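PDB 2HJ0: putative citrate lyase, alfa subunit from Streptococcus mutans, which is probably a citrate lyase alpha subunit of the CitF family, an alpha/beta protein built on two large mixed beta-sheets and seen here as a dimer. Local coordinates for residues I95-S100 against T119-S124; P170-Y175 against V203-D208; G273-T278 against K301-L306; V445-N450 against L463-L468. All coordinates share one frame; numbering follows the deposited sequence.

Contact 1. Residues I95-S100 against T119-S124; sequences ISIAPS and TNITSS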
loop_
_atom_site.group_PDB
_atom_site.type_symbol
_atom_site.label_atom_id
_atom_site.label_comp_id
_atom_site.label_asym_id
_atom_site.label_seq_id
_atom_site.Cartn_x
_atom_site.Cartn_y
_atom_site.Cartn_z
ATOM N N ILE A 95 14.256 -16.552 20.673
ATOM C CA ILE A 95 13.586 -15.649 19.747
ATOM C C ILE A 95 14.385 -15.510 18.475
ATOM O O ILE A 95 15.613 -15.455 18.501
ATOM C CB ILE A 95 13.380 -14.241 20.359
ATOM C CG1 ILE A 95 12.327 -14.319 21.466
ATOM C CG2 ILE A 95 12.932 -13.248 19.284
ATOM C CD1 ILE A 95 11.020 -14.904 20.997
ATOM N N SER A 96 13.675 -15.473 17.353
ATOM C CA SER A 96 14.315 -15.337 16.052
ATOM C C SER A 96 14.236 -13.869 15.629
ATOM O O SER A 96 13.154 -13.315 15.469
ATOM C CB SER A 96 13.604 -16.233 15.045
ATOM O OG SER A 96 14.446 -16.469 13.948
ATOM N N ILE A 97 15.389 -13.252 15.442
ATOM C CA ILE A 97 15.452 -11.844 15.092
ATOM C C ILE A 97 15.552 -11.614 13.564
ATOM O O ILE A 97 16.330 -12.274 12.861
ATOM C CB ILE A 97 16.662 -11.215 15.859
ATOM C CG1 ILE A 97 16.451 -9.742 16.148
ATOM C CG2 ILE A 97 17.942 -11.335 15.028
ATOM C CD1 ILE A 97 17.676 -9.131 16.800
ATOM N N ALA A 98 14.741 -10.698 13.045
ATOM C CA ALA A 98 14.762 -10.408 11.616
ATOM C C ALA A 98 14.794 -8.905 11.315
ATOM O O ALA A 98 13.901 -8.369 10.653
ATOM C CB ALA A 98 13.566 -11.065 10.927
ATOM N N PRO A 99 15.824 -8.199 11.814
ATOM C CA PRO A 99 15.950 -6.754 11.574
ATOM C C PRO A 99 16.406 -6.476 10.139
ATOM O O PRO A 99 17.179 -7.248 9.573
ATOM C CB PRO A 99 17.004 -6.330 12.594
ATOM C CG PRO A 99 17.902 -7.535 12.645
ATOM C CD PRO A 99 16.920 -8.685 12.677
ATOM N N SER A 100 15.920 -5.389 9.543
ATOM C CA SER A 100 16.335 -5.035 8.190
ATOM C C SER A 100 17.862 -4.878 8.153
ATOM O O SER A 100 18.477 -5.128 7.120
ATOM C CB SER A 100 15.640 -3.758 7.732
ATOM O OG SER A 100 15.862 -2.691 8.626
ATOM N N THR A 119 18.358 -16.547 19.224
ATOM C CA THR A 119 18.986 -17.770 18.733
ATOM C C THR A 119 19.217 -17.811 17.227
ATOM O O THR A 119 19.925 -18.686 16.731
ATOM C CB THR A 119 18.111 -18.971 19.135
ATOM O OG1 THR A 119 16.750 -18.728 18.735
ATOM C CG2 THR A 119 18.148 -19.165 20.643
ATOM N N ASN A 120 18.593 -16.881 16.506
ATOM C CA ASN A 120 18.715 -16.779 15.051
ATOM C C ASN A 120 18.615 -15.320 14.631
ATOM O O ASN A 120 17.790 -14.563 15.144
ATOM C CB ASN A 120 17.620 -17.584 14.343
ATOM C CG ASN A 120 17.838 -19.072 14.447
ATOM O OD1 ASN A 120 17.794 -19.636 15.532
ATOM N ND2 ASN A 120 18.081 -19.720 13.320
ATOM N N ILE A 121 19.453 -14.939 13.679
ATOM C CA ILE A 121 19.500 -13.567 13.194
ATOM C C ILE A 121 19.543 -13.518 11.670
ATOM O O ILE A 121 20.208 -14.336 11.042
ATOM C CB ILE A 121 20.775 -12.854 13.710
ATOM C CG1 ILE A 121 20.864 -12.955 15.240
ATOM C CG2 ILE A 121 20.784 -11.403 13.246
ATOM C CD1 ILE A 121 22.170 -12.383 15.826
ATOM N N THR A 122 18.827 -12.569 11.080
ATOM C CA THR A 122 18.866 -12.377 9.630
ATOM C C THR A 122 18.808 -10.877 9.340
ATOM O O THR A 122 18.022 -10.150 9.960
ATOM C CB THR A 122 17.707 -13.102 8.893
ATOM O OG1 THR A 122 17.849 -12.887 7.484
ATOM C CG2 THR A 122 16.338 -12.598 9.357
ATOM N N SER A 123 19.675 -10.406 8.448
ATOM C CA SER A 123 19.683 -8.993 8.072
ATOM C C SER A 123 20.697 -8.664 6.992
ATOM O O SER A 123 21.323 -9.553 6.403
ATOM C CB SER A 123 19.921 -8.090 9.287
ATOM O OG SER A 123 21.267 -8.092 9.695
ATOM N N SER A 124 20.836 -7.370 6.727
ATOM C CA SER A 124 21.756 -6.895 5.712
ATOM C C SER A 124 23.170 -6.916 6.264
ATOM O O SER A 124 24.093 -7.438 5.633
ATOM C CB SER A 124 21.364 -5.476 5.279
ATOM O OG SER A 124 22.355 -4.890 4.449
#

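Contact 2. Residues P170-Y175 against V203-D208; sequences PSSDAY and VVIVTD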
loop_
_atom_site.group_PDB
_atom_site.type_symbol
_atom_site.label_atom_id
_atom_site.label_comp_id
_atom_site.label_asym_id
_atom_site.label_seq_id
_atom_site.Cartn_x
_atom_site.Cartn_y
_atom_site.Cartn_z
ATOM N N PRO A 170 8.539 8.016 13.776
ATOM C CA PRO A 170 8.640 9.349 14.371
ATOM C C PRO A 170 7.300 10.034 14.638
ATOM O O PRO A 170 7.247 11.052 15.330
ATOM C CB PRO A 170 9.522 10.112 13.379
ATOM C CG PRO A 170 9.324 9.394 12.097
ATOM C CD PRO A 170 9.314 7.939 12.529
ATOM N N SER A 171 6.223 9.492 14.075
ATOM C CA SER A 171 4.879 10.037 14.305
ATOM C C SER A 171 3.823 8.971 14.024
ATOM O O SER A 171 4.018 8.098 13.179
ATOM C CB SER A 171 4.617 11.289 13.443
ATOM O OG SER A 171 4.675 11.030 12.053
ATOM N N SER A 172 2.708 9.045 14.742
ATOM C CA SER A 172 1.629 8.081 14.578
ATOM C C SER A 172 0.402 8.495 15.387
ATOM O O SER A 172 0.538 9.144 16.423
ATOM C CB SER A 172 2.107 6.710 15.050
ATOM O OG SER A 172 1.028 5.800 15.161
ATOM N N ASP A 173 -0.797 8.160 14.919
ATOM C CA ASP A 173 -1.980 8.488 15.710
ATOM C C ASP A 173 -2.234 7.290 16.608
ATOM O O ASP A 173 -1.462 6.335 16.596
ATOM C CB ASP A 173 -3.216 8.772 14.842
ATOM C CG ASP A 173 -3.440 7.731 13.763
ATOM O OD1 ASP A 173 -3.246 6.521 14.044
ATOM O OD2 ASP A 173 -3.832 8.139 12.635
ATOM N N ALA A 174 -3.310 7.337 17.379
ATOM C CA ALA A 174 -3.622 6.252 18.287
ATOM C C ALA A 174 -4.350 5.136 17.579
ATOM O O ALA A 174 -5.052 4.344 18.200
ATOM C CB ALA A 174 -4.451 6.757 19.447
ATOM N N TYR A 175 -4.186 5.062 16.271
ATOM C CA TYR A 175 -4.840 3.998 15.536
ATOM C C TYR A 175 -3.868 3.297 14.602
ATOM O O TYR A 175 -4.224 2.286 13.998
ATOM C CB TYR A 175 -6.028 4.553 14.753
ATOM C CG TYR A 175 -7.239 3.646 14.776
ATOM C CD1 TYR A 175 -7.734 3.142 15.981
ATOM C CD2 TYR A 175 -7.920 3.334 13.608
ATOM C CE1 TYR A 175 -8.881 2.362 16.021
ATOM C CE2 TYR A 175 -9.071 2.547 13.642
ATOM C CZ TYR A 175 -9.546 2.071 14.857
ATOM O OH TYR A 175 -10.709 1.332 14.900
ATOM N N VAL A 203 1.707 -6.219 14.204
ATOM C CA VAL A 203 2.571 -5.054 14.088
ATOM C C VAL A 203 2.389 -4.114 15.272
ATOM O O VAL A 203 1.271 -3.723 15.606
ATOM C CB VAL A 203 2.274 -4.277 12.762
ATOM C CG1 VAL A 203 2.961 -2.915 12.761
ATOM C CG2 VAL A 203 2.740 -5.104 11.561
ATOM N N VAL A 204 3.502 -3.768 15.909
ATOM C CA VAL A 204 3.505 -2.853 17.046
ATOM C C VAL A 204 4.361 -1.653 16.655
ATOM O O VAL A 204 5.573 -1.798 16.522
ATOM C CB VAL A 204 4.153 -3.505 18.288
ATOM C CG1 VAL A 204 4.373 -2.460 19.371
ATOM C CG2 VAL A 204 3.280 -4.600 18.814
ATOM N N ILE A 205 3.763 -0.483 16.442
ATOM C CA ILE A 205 4.599 0.661 16.100
ATOM C C ILE A 205 4.873 1.435 17.395
ATOM O O ILE A 205 3.964 1.647 18.206
ATOM C CB ILE A 205 3.957 1.626 15.005
ATOM C CG1 ILE A 205 2.900 2.518 15.629
ATOM C CG2 ILE A 205 3.365 0.848 13.838
ATOM C CD1 ILE A 205 3.451 3.851 15.954
ATOM N N VAL A 206 6.134 1.815 17.601
ATOM C CA VAL A 206 6.566 2.551 18.793
ATOM C C VAL A 206 6.870 3.978 18.353
ATOM O O VAL A 206 7.849 4.230 17.634
ATOM C CB VAL A 206 7.856 1.932 19.391
ATOM C CG1 VAL A 206 8.173 2.563 20.749
ATOM C CG2 VAL A 206 7.700 0.438 19.488
ATOM N N THR A 207 6.031 4.911 18.774
ATOM C CA THR A 207 6.243 6.282 18.367
ATOM C C THR A 207 6.824 7.143 19.450
ATOM O O THR A 207 6.736 6.854 20.649
ATOM C CB THR A 207 4.954 6.959 17.871
ATOM O OG1 THR A 207 5.280 8.201 17.223
ATOM C CG2 THR A 207 4.020 7.217 19.027
ATOM N N ASP A 208 7.399 8.238 18.996
ATOM C CA ASP A 208 8.047 9.183 19.865
ATOM C C ASP A 208 7.142 10.376 20.066
ATOM O O ASP A 208 7.284 11.122 21.036
ATOM C CB ASP A 208 9.342 9.622 19.202
ATOM C CG ASP A 208 10.379 9.963 20.187
ATOM O OD1 ASP A 208 11.563 10.065 19.775
ATOM O OD2 ASP A 208 9.987 10.127 21.374
#

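Contact 3. Residues G273-T278 against K301-L306; sequences GFSFQT and KANFAL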
loop_
_atom_site.group_PDB
_atom_site.type_symbol
_atom_site.label_atom_id
_atom_site.label_comp_id
_atom_site.label_asym_id
_atom_site.label_seq_id
_atom_site.Cartn_x
_atom_site.Cartn_y
_atom_site.Cartn_z
ATOM N N GLY A 273 16.771 11.760 -20.081
ATOM C CA GLY A 273 15.921 10.824 -19.354
ATOM C C GLY A 273 16.532 9.512 -18.868
ATOM O O GLY A 273 15.858 8.487 -18.835
ATOM N N PHE A 274 17.802 9.540 -18.477
ATOM C CA PHE A 274 18.494 8.341 -18.010
ATOM C C PHE A 274 18.405 8.293 -16.489
ATOM O O PHE A 274 18.319 9.332 -15.848
ATOM C CB PHE A 274 19.962 8.377 -18.461
ATOM C CG PHE A 274 20.829 9.257 -17.614
ATOM C CD1 PHE A 274 21.547 8.718 -16.553
ATOM C CD2 PHE A 274 20.888 10.630 -17.835
ATOM C CE1 PHE A 274 22.314 9.530 -15.715
ATOM C CE2 PHE A 274 21.653 11.460 -17.001
ATOM C CZ PHE A 274 22.367 10.909 -15.940
ATOM N N SER A 275 18.422 7.092 -15.918
ATOM C CA SER A 275 18.326 6.935 -14.469
ATOM C C SER A 275 19.664 6.534 -13.874
ATOM O O SER A 275 20.537 6.038 -14.581
ATOM C CB SER A 275 17.284 5.871 -14.120
ATOM O OG SER A 275 17.582 4.638 -14.757
ATOM N N PHE A 276 19.820 6.737 -12.573
ATOM C CA PHE A 276 21.065 6.381 -11.924
ATOM C C PHE A 276 20.965 6.360 -10.402
ATOM O O PHE A 276 20.037 6.914 -9.799
ATOM C CB PHE A 276 22.163 7.365 -12.316
ATOM C CG PHE A 276 21.947 8.745 -11.775
ATOM C CD1 PHE A 276 21.063 9.617 -12.392
ATOM C CD2 PHE A 276 22.569 9.146 -10.608
ATOM C CE1 PHE A 276 20.801 10.865 -11.844
ATOM C CE2 PHE A 276 22.308 10.396 -10.058
ATOM C CZ PHE A 276 21.423 11.254 -10.675
ATOM N N GLN A 277 21.953 5.722 -9.792
ATOM C CA GLN A 277 22.046 5.646 -8.350
ATOM C C GLN A 277 23.522 5.790 -7.991
ATOM O O GLN A 277 24.374 5.116 -8.565
ATOM C CB GLN A 277 21.502 4.309 -7.836
ATOM C CG GLN A 277 21.552 4.189 -6.324
ATOM C CD GLN A 277 21.226 2.802 -5.824
ATOM O OE1 GLN A 277 20.078 2.358 -5.851
ATOM N NE2 GLN A 277 22.247 2.102 -5.369
ATOM N N THR A 278 23.824 6.704 -7.071
ATOM C CA THR A 278 25.198 6.923 -6.627
ATOM C C THR A 278 25.331 6.575 -5.162
ATOM O O THR A 278 24.342 6.323 -4.472
ATOM C CB THR A 278 25.652 8.383 -6.803
ATOM O OG1 THR A 278 24.684 9.256 -6.214
ATOM C CG2 THR A 278 25.818 8.714 -8.275
ATOM N N LYS A 301 18.894 15.745 -19.161
ATOM C CA LYS A 301 18.263 15.685 -17.859
ATOM C C LYS A 301 17.886 14.241 -17.530
ATOM O O LYS A 301 17.344 13.523 -18.368
ATOM C CB LYS A 301 17.018 16.567 -17.853
ATOM C CG LYS A 301 16.651 17.116 -16.501
ATOM C CD LYS A 301 15.248 17.718 -16.490
ATOM C CE LYS A 301 14.176 16.647 -16.691
ATOM N NZ LYS A 301 12.797 17.126 -16.359
ATOM N N ALA A 302 18.188 13.822 -16.308
ATOM C CA ALA A 302 17.886 12.467 -15.861
ATOM C C ALA A 302 16.430 12.383 -15.403
ATOM O O ALA A 302 15.905 13.339 -14.838
ATOM C CB ALA A 302 18.818 12.089 -14.721
ATOM N N ASN A 303 15.783 11.244 -15.644
ATOM C CA ASN A 303 14.392 11.049 -15.232
ATOM C C ASN A 303 14.239 10.835 -13.721
ATOM O O ASN A 303 13.302 11.350 -13.116
ATOM C CB ASN A 303 13.763 9.867 -15.977
ATOM C CG ASN A 303 14.504 8.557 -15.739
ATOM O OD1 ASN A 303 14.061 7.495 -16.179
ATOM N ND2 ASN A 303 15.639 8.629 -15.046
ATOM N N PHE A 304 15.133 10.064 -13.112
ATOM C CA PHE A 304 15.057 9.851 -11.670
ATOM C C PHE A 304 16.333 9.293 -11.058
ATOM O O PHE A 304 17.177 8.726 -11.746
ATOM C CB PHE A 304 13.881 8.926 -11.298
ATOM C CG PHE A 304 14.098 7.482 -11.671
ATOM C CD1 PHE A 304 13.748 7.015 -12.931
ATOM C CD2 PHE A 304 14.694 6.599 -10.781
ATOM C CE1 PHE A 304 13.989 5.698 -13.295
ATOM C CE2 PHE A 304 14.940 5.279 -11.146
ATOM C CZ PHE A 304 14.585 4.833 -12.400
ATOM N N ALA A 305 16.450 9.485 -9.749
ATOM C CA ALA A 305 17.567 8.993 -8.967
ATOM C C ALA A 305 16.956 8.032 -7.924
ATOM O O ALA A 305 15.803 8.202 -7.499
ATOM C CB ALA A 305 18.265 10.146 -8.291
ATOM N N LEU A 306 17.729 7.032 -7.507
ATOM C CA LEU A 306 17.234 6.044 -6.557
ATOM C C LEU A 306 18.121 5.815 -5.349
ATOM O O LEU A 306 19.100 6.519 -5.123
ATOM C CB LEU A 306 17.049 4.715 -7.286
ATOM C CG LEU A 306 16.451 3.531 -6.536
ATOM C CD1 LEU A 306 15.047 3.889 -6.077
ATOM C CD2 LEU A 306 16.429 2.304 -7.447
#

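Contact 4. Residues V445-N450 against L463-L468; sequences VGIAIN and LKVPQL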
loop_
_atom_site.group_PDB
_atom_site.type_symbol
_atom_site.label_atom_id
_atom_site.label_comp_id
_atom_site.label_asym_id
_atom_site.label_seq_id
_atom_site.Cartn_x
_atom_site.Cartn_y
_atom_site.Cartn_z
ATOM N N VAL A 445 44.034 4.305 -10.877
ATOM C CA VAL A 445 44.989 3.933 -11.899
ATOM C C VAL A 445 44.298 3.733 -13.240
ATOM O O VAL A 445 44.947 3.650 -14.283
ATOM C CB VAL A 445 45.709 2.655 -11.486
ATOM C CG1 VAL A 445 46.750 2.276 -12.515
ATOM C CG2 VAL A 445 46.361 2.877 -10.135
ATOM N N GLY A 446 42.971 3.671 -13.210
ATOM C CA GLY A 446 42.233 3.488 -14.438
ATOM C C GLY A 446 40.975 2.662 -14.301
ATOM O O GLY A 446 40.516 2.364 -13.201
ATOM N N ILE A 447 40.440 2.279 -15.453
ATOM C CA ILE A 447 39.213 1.500 -15.575
ATOM C C ILE A 447 39.481 0.058 -16.008
ATOM O O ILE A 447 40.386 -0.189 -16.796
ATOM C CB ILE A 447 38.292 2.194 -16.616
ATOM C CG1 ILE A 447 37.287 3.077 -15.888
ATOM C CG2 ILE A 447 37.616 1.185 -17.531
ATOM C CD1 ILE A 447 37.943 4.125 -15.049
ATOM N N ALA A 448 38.698 -0.886 -15.485
ATOM C CA ALA A 448 38.820 -2.296 -15.859
ATOM C C ALA A 448 37.434 -2.771 -16.307
ATOM O O ALA A 448 36.529 -2.927 -15.493
ATOM C CB ALA A 448 39.305 -3.127 -14.688
ATOM N N ILE A 449 37.264 -2.988 -17.606
ATOM C CA ILE A 449 35.974 -3.420 -18.130
ATOM C C ILE A 449 35.855 -4.938 -18.154
ATOM O O ILE A 449 36.691 -5.630 -18.739
ATOM C CB ILE A 449 35.748 -2.914 -19.572
ATOM C CG1 ILE A 449 35.981 -1.406 -19.649
ATOM C CG2 ILE A 449 34.327 -3.231 -20.014
ATOM C CD1 ILE A 449 35.953 -0.866 -21.058
ATOM N N ASN A 450 34.787 -5.451 -17.548
ATOM C CA ASN A 450 34.567 -6.886 -17.502
ATOM C C ASN A 450 34.448 -7.419 -18.917
ATOM O O ASN A 450 33.559 -7.019 -19.656
ATOM C CB ASN A 450 33.280 -7.216 -16.747
ATOM C CG ASN A 450 33.186 -8.693 -16.379
ATOM O OD1 ASN A 450 33.514 -9.565 -17.181
ATOM N ND2 ASN A 450 32.736 -8.976 -15.164
ATOM N N LEU A 463 37.605 5.892 -25.241
ATOM C CA LEU A 463 37.436 6.637 -24.004
ATOM C C LEU A 463 38.815 7.057 -23.491
ATOM O O LEU A 463 39.685 6.217 -23.263
ATOM C CB LEU A 463 36.732 5.753 -22.972
ATOM C CG LEU A 463 36.065 6.425 -21.773
ATOM C CD1 LEU A 463 35.646 5.369 -20.766
ATOM C CD2 LEU A 463 37.014 7.388 -21.127
ATOM N N LYS A 464 39.023 8.356 -23.314
ATOM C CA LYS A 464 40.311 8.837 -22.825
ATOM C C LYS A 464 40.488 8.642 -21.326
ATOM O O LYS A 464 40.397 9.585 -20.540
ATOM C CB LYS A 464 40.497 10.307 -23.184
ATOM C CG LYS A 464 40.584 10.515 -24.672
ATOM C CD LYS A 464 41.784 9.785 -25.204
ATOM C CE LYS A 464 41.655 9.488 -26.672
ATOM N NZ LYS A 464 42.652 8.436 -27.019
ATOM N N VAL A 465 40.740 7.399 -20.942
ATOM C CA VAL A 465 40.959 7.041 -19.551
ATOM C C VAL A 465 41.743 5.747 -19.578
ATOM O O VAL A 465 41.413 4.836 -20.330
ATOM C CB VAL A 465 39.633 6.810 -18.787
ATOM C CG1 VAL A 465 39.914 6.067 -17.489
ATOM C CG2 VAL A 465 38.958 8.147 -18.477
ATOM N N PRO A 466 42.789 5.645 -18.751
ATOM C CA PRO A 466 43.586 4.414 -18.745
ATOM C C PRO A 466 42.750 3.183 -18.489
ATOM O O PRO A 466 41.998 3.125 -17.528
ATOM C CB PRO A 466 44.636 4.678 -17.664
ATOM C CG PRO A 466 43.979 5.674 -16.766
ATOM C CD PRO A 466 43.228 6.583 -17.706
ATOM N N GLN A 467 42.862 2.207 -19.379
ATOM C CA GLN A 467 42.114 0.966 -19.241
ATOM C C GLN A 467 43.047 -0.236 -19.031
ATOM O O GLN A 467 44.080 -0.349 -19.683
ATOM C CB GLN A 467 41.263 0.742 -20.486
ATOM C CG GLN A 467 40.255 1.840 -20.723
ATOM C CD GLN A 467 39.425 1.609 -21.958
ATOM O OE1 GLN A 467 38.923 0.510 -22.180
ATOM N NE2 GLN A 467 39.265 2.646 -22.767
ATOM N N LEU A 468 42.675 -1.133 -18.124
ATOM C CA LEU A 468 43.480 -2.309 -17.857
ATOM C C LEU A 468 42.580 -3.516 -17.634
ATOM O O LEU A 468 41.353 -3.435 -17.767
ATOM C CB LEU A 468 44.357 -2.096 -16.619
ATOM C CG LEU A 468 45.068 -0.759 -16.439
ATOM C CD1 LEU A 468 44.050 0.266 -15.948
ATOM C CD2 LEU A 468 46.186 -0.876 -15.420
#

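Contact 1. Residues I95-S100 against T119-S124
Thr-119 starts the pairing of two parallel strands by giving its backbone N to Ile-95 O at 3.0 Å; its hydroxyl turns instead to Asp-94. At Asn-120 the carbonyl O takes Ile-97 N at 2.8 Å, while CB lies beside Ser-96 OG. Next comes the apolar centre. Ile-97 has CG1 swung anti to its backbone N (chi1 -151°), which leaves CG2 as the branch facing Ile-121, 3.3 Å from CG1 of that residue. The pair shares one face of the sheet, and Met-80 and Leu-84 of helix 79-89 pack against Ile-97 there. Thr-122 N reaches Ile-97 O at 3.1 Å in a weak, bent bond, the same oxygen that Ile-121 CA approaches. The methyl CG2 of Thr-122 rests against Ala-98 CB at 3.5 Å, and its OG1 is held by Ile-144 O on the next strand. Regular pairing breaks here: Pro-99 has no N-H for Thr-122 O and offers it CD instead, at 3.3 Å. One link follows at the end, where Ser-124 N bonds Ser-100 O at 3.3 Å from above the carbonyl plane. Ser-124 OG bonds Gly-398 N, and the side chain lies about 3 Å from a bound citric acid, probably picked up from the crystallisation liquor. Strand 95-99, helix 109-114 and strand 118-123 form a beta-alpha-beta crossover unit of a largely parallel, Rossmann-like sheet, with the citric acid near its C-terminal edge.

Contact 2. Residues P170-Y175 against V203-D208
Ser-172 meets Ile-205 and Thr-207 through side chains, and van der Waals packing is what joins the two segments. The tip of Ile-205 does most of the touching: its CD1 comes up to Ser-172 OG at 3.2 Å and also lies against CB of that serine. Thr-207, next on the same side of its strand, sets CB 4.0 Å from Ser-172 CB and puts OG1 3.5 Å from Ser-171 CA. The hydroxyls have polar partners elsewhere. Ser-172 OG, swung anti to the backbone N (chi1 168°), donates to Asp-173 O at 2.9 Å, in the carbonyl plane and on a lone pair. That hydroxyl is thus engaged while its flank faces the isoleucine methyl. Thr-207 OG1 is bonded to Ala-169 O, at the end of strand 164-169, just ahead of Pro-170. Farther on, Asp-173 OD1 takes Tyr-175 N at 2.8 Å from above the carboxylate plane, closing an Asx turn. Ile-228 of strand 227-230 touches both Ser-172 and Ile-205. The contact lies where the chain leaves strand 164-169, beside strand 202-207 of the large mixed sheet. Val-206 points away; it and Val-204 touch Ile-52 and Ala-55 of helix 52-58, and Tyr-175 packs on Gln-366 of the second subunit.

Contact 3. Residues G273-T278 against K301-L306
Phe-274 and Phe-304 both carry CG between the backbone N and the carbonyl carbon (chi1 79° and 72°), which folds each ring back over the opposite segment. The Phe-274 ring takes Ala-302 CB over one face, 4.0 Å from its centroid, and the Phe-304 ring takes Ser-275 CB in the same manner at 3.6 Å; both are CH-pi contacts. Phe-276, turned likewise (chi1 68°), meets the Ala-302 methyl at its edge, CE1 to CB 3.7 Å, while Ala-305 CB lies over one of its faces. One small methyl therefore serves two rings. Segment 301-306 turns a corner at Asn-303, and the backbone bonds across the contact are uneven. Asn-303 N reaches Phe-274 O at 3.2 Å from well above the carbonyl plane, Phe-276 N makes a weak bond to Phe-304 O at 3.4 Å, and Leu-306 N closes on Phe-276 O at 3.3 Å. The extended chain of Gln-277 passes Leu-306 at an angle, with OE1 held by Tyr-354. Strand 302-305 runs parallel between strands 275-277 and 322-327. Met-313 of helix 311-318 packs on Phe-276 and Ala-305, Met-295 of the connecting helix 282-297 meets Ala-302, and Tyr-213 and Pro-214 of the second subunit touch Asn-303 and Phe-304.

Contact 4. Residues V445-N450 against L463-L468
Ile-447 uses both its N-H and its C=O to bind the 463-468 segment, N to Pro-466 O at 2.7 Å and O from Leu-468 N at 2.8 Å; this is a short parallel pairing whose chain directions soon diverge, 74° apart end to end. The two strands, 447-449 and 467-468, belong to a beta-alpha-beta unit through helix 454-459 and form one edge of a large mixed sheet within this chain. Further on, Ala-448 CA leans on Leu-468 O at 3.4 Å, a weaker C-H contact that takes over where the N-H bonds stop.

Among the side chains, Ile-447 is central. Its CD1 lies across Val-465 CG1 at 3.7 Å, the valine branch that stands anti to its own backbone N, and Tyr-259 of helix 251-265 packs against both residues. On the same side, Ile-447 CG2 passes Gln-467 CG at 4.2 Å. The glutamine chain runs out extended, bringing OE1 to 3.5 Å from Ile-449 CD1, while its NE2 is bonded to Phe-460 O. Just upstream, Leu-463 O accepts from Val-465 N, an inverse gamma turn centred on Lys-464 that leads the chain into the pairing. On the side of Ala-448 and Leu-468, Leu-468 CD2 comes to 4.3 Å from Val-445 CG1, and Leu-473 of helix 470-481 touches Ala-448. Next to the turn, the ring of Pro-466 reaches the loop leading into strand 447-449, its CG lying 3.3 Å from Val-445 O.

Overall arrangement
Contacts 1 and 2 reach one large sheet, their centres 22 Å apart; contacts 3 and 4 reach the other, 24 Å apart. Contacts 1, 2 and 3 are buried, contact 4 only partly. Contact 1 lies deepest, contact 4 farthest from the chain's centre, at the outermost strand. Contacts 1, 3 and 4 each pair two parallel strands of a beta-alpha-beta unit, whereas contact 2 packs a chain exit against a strand by side chains. Isoleucine, threonine and serine dominate contact 1, aromatic rings over small methyls contact 3, and branched aliphatics with a proline contact 4. Contacts 2 and 3 also touch the second subunit, while 1 and 4 stay within one chain.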